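Local atomic coordinates of probable LacI-family transcriptional regulator (Corynebacterium glutamicum ATCC 13032, PDB entry 3BIL), a protein that probably binds regulatory DNA sequences as a LacI-family transcription factor, with a core related to periplasmic binding proteins that probably senses a small-molecule effector. Residues G248-T253 with G275-P280. Sequence-based numbering, arbitrary orientation.
Sequences GDSMMT and GFDTHP
The backbones come closest at Asp-249 and Phe-276, whose CA atoms lie 5.1 Å apart, where the start of helix 250-262 meets the end of strand 272-276. With strand 244-247 these elements form a beta-alpha-beta unit of the periplasmic-binding-protein fold. Thr-253 joins helix to strand. Its OG1 accepts a nearly straight hydrogen bond from Phe-276 N (2.9 Å, 165°). The same OG1 donates to Asp-249 O at 2.6 Å. That carbonyl also takes the helical bond from Thr-253 N, with one donor on each side of the carbonyl plane. A chi1 of -58° puts Thr-253 OG1 beside the backbone N, and CG2 then packs on Gly-275 CA at 3.8 Å. The Phe-276 side chain covers the turn before the helix. Its CB touches Asp-249 N, and Gly-248 O sits 3.9 Å above one ring face, nearer the periphery than the centre. Arg-202 hydrogen-bonds the same oxygen. Asp-277 OD2 lies level with the ring, against its edge. His-279 NE2 is hydrogen-bonded to His-279 NE2 of the second subunit, so the loop reaches the dimer interface. Ser-250 OG faces Asp-277 OD2 at 3.2 Å, a possible hydrogen bond, since the single hydroxyl proton could also be directed to another acceptor; OG also makes a weak hydrogen bond with Asn-78 OD1.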
loop_
_atom_site.group_PDB
_atom_site.type_symbol
_atom_site.label_atom_id
_atom_site.label_comp_id
_atom_site.label_asym_id
_atom_site.label_seq_id
_atom_site.Cartn_x
_atom_site.Cartn_y
_atom_site.Cartn_z
ATOM N N GLY A 248 2.988 -9.187 14.676
ATOM C CA GLY A 248 3.414 -10.289 13.822
ATOM C C GLY A 248 2.957 -10.127 12.396
ATOM O O GLY A 248 3.081 -11.074 11.630
ATOM N N ASP A 249 2.415 -8.938 12.052
ATOM C CA ASP A 249 1.950 -8.595 10.674
ATOM C C ASP A 249 2.136 -7.139 10.298
ATOM O O ASP A 249 2.205 -6.287 11.176
ATOM C CB ASP A 249 0.450 -8.898 10.525
ATOM C CG ASP A 249 0.220 -10.275 10.014
ATOM O OD1 ASP A 249 1.206 -10.832 9.495
ATOM O OD2 ASP A 249 -0.903 -10.820 10.137
ATOM N N SER A 250 2.168 -6.833 9.002
ATOM C CA SER A 250 1.935 -5.436 8.572
ATOM C C SER A 250 0.737 -4.834 9.325
ATOM O O SER A 250 0.856 -3.790 9.987
ATOM C CB SER A 250 1.605 -5.346 7.068
ATOM O OG SER A 250 2.707 -5.675 6.247
ATOM N N MET A 251 -0.425 -5.486 9.194
ATOM C CA MET A 251 -1.661 -4.902 9.693
ATOM C C MET A 251 -1.665 -4.790 11.215
ATOM O O MET A 251 -2.089 -3.757 11.762
ATOM C CB MET A 251 -2.918 -5.581 9.108
ATOM C CG MET A 251 -3.016 -5.499 7.513
ATOM S SD MET A 251 -2.910 -3.890 6.605
ATOM C CE MET A 251 -1.210 -3.738 6.040
ATOM N N MET A 252 -1.151 -5.820 11.899
ATOM C CA MET A 252 -0.981 -5.739 13.330
ATOM C C MET A 252 -0.024 -4.550 13.692
ATOM O O MET A 252 -0.247 -3.827 14.683
ATOM C CB MET A 252 -0.591 -7.120 13.918
ATOM C CG MET A 252 -1.668 -8.316 13.764
ATOM S SD MET A 252 -3.268 -8.096 14.649
ATOM C CE MET A 252 -4.032 -6.876 13.641
ATOM N N THR A 253 0.981 -4.280 12.846
ATOM C CA THR A 253 1.951 -3.204 13.122
ATOM C C THR A 253 1.337 -1.835 13.092
ATOM O O THR A 253 1.747 -0.959 13.877
ATOM C CB THR A 253 3.145 -3.186 12.125
ATOM O OG1 THR A 253 3.816 -4.451 12.177
ATOM C CG2 THR A 253 4.139 -2.078 12.509
ATOM N N GLY A 275 8.075 -4.140 14.766
ATOM C CA GLY A 275 7.091 -4.182 13.698
ATOM C C GLY A 275 7.369 -5.310 12.776
ATOM O O GLY A 275 8.409 -5.916 12.857
ATOM N N PHE A 276 6.446 -5.592 11.877
ATOM C CA PHE A 276 6.678 -6.641 10.896
ATOM C C PHE A 276 6.509 -6.065 9.494
ATOM O O PHE A 276 5.539 -5.346 9.252
ATOM C CB PHE A 276 5.740 -7.822 11.127
ATOM C CG PHE A 276 6.433 -9.191 11.070
ATOM C CD1 PHE A 276 6.894 -9.805 12.239
ATOM C CD2 PHE A 276 6.615 -9.854 9.850
ATOM C CE1 PHE A 276 7.521 -11.059 12.207
ATOM C CE2 PHE A 276 7.261 -11.107 9.794
ATOM C CZ PHE A 276 7.714 -11.711 10.974
ATOM N N ASP A 277 7.468 -6.375 8.605
ATOM C CA ASP A 277 7.582 -5.834 7.230
ATOM C C ASP A 277 8.049 -4.382 7.060
ATOM O O ASP A 277 8.098 -3.590 7.994
ATOM C CB ASP A 277 6.348 -6.126 6.373
ATOM C CG ASP A 277 5.922 -7.566 6.485
ATOM O OD1 ASP A 277 6.627 -8.456 5.937
ATOM O OD2 ASP A 277 4.900 -7.806 7.161
ATOM N N THR A 278 8.429 -4.066 5.837
ATOM C CA THR A 278 9.370 -2.977 5.600
ATOM C C THR A 278 8.787 -1.603 5.276
ATOM O O THR A 278 9.564 -0.685 5.074
ATOM C CB THR A 278 10.398 -3.344 4.491
ATOM O OG1 THR A 278 9.802 -4.236 3.522
ATOM C CG2 THR A 278 11.586 -3.986 5.106
ATOM N N HIS A 279 7.460 -1.447 5.249
ATOM C CA HIS A 279 6.828 -0.184 4.814
ATOM C C HIS A 279 7.746 1.048 4.938
ATOM O O HIS A 279 8.330 1.269 5.986
ATOM C CB HIS A 279 5.523 0.069 5.574
ATOM C CG HIS A 279 4.620 1.072 4.924
ATOM N ND1 HIS A 279 5.059 2.303 4.484
ATOM C CD2 HIS A 279 3.286 1.042 4.687
ATOM C CE1 HIS A 279 4.044 2.973 3.966
ATOM N NE2 HIS A 279 2.955 2.232 4.083
ATOM N N PRO A 280 7.893 1.826 3.846
ATOM C CA PRO A 280 8.693 3.072 3.848
ATOM C C PRO A 280 8.402 4.009 5.023
ATOM O O PRO A 280 9.341 4.564 5.626
ATOM C CB PRO A 280 8.359 3.738 2.497
ATOM C CG PRO A 280 7.338 2.799 1.807
ATOM C CD PRO A 280 7.362 1.488 2.505
#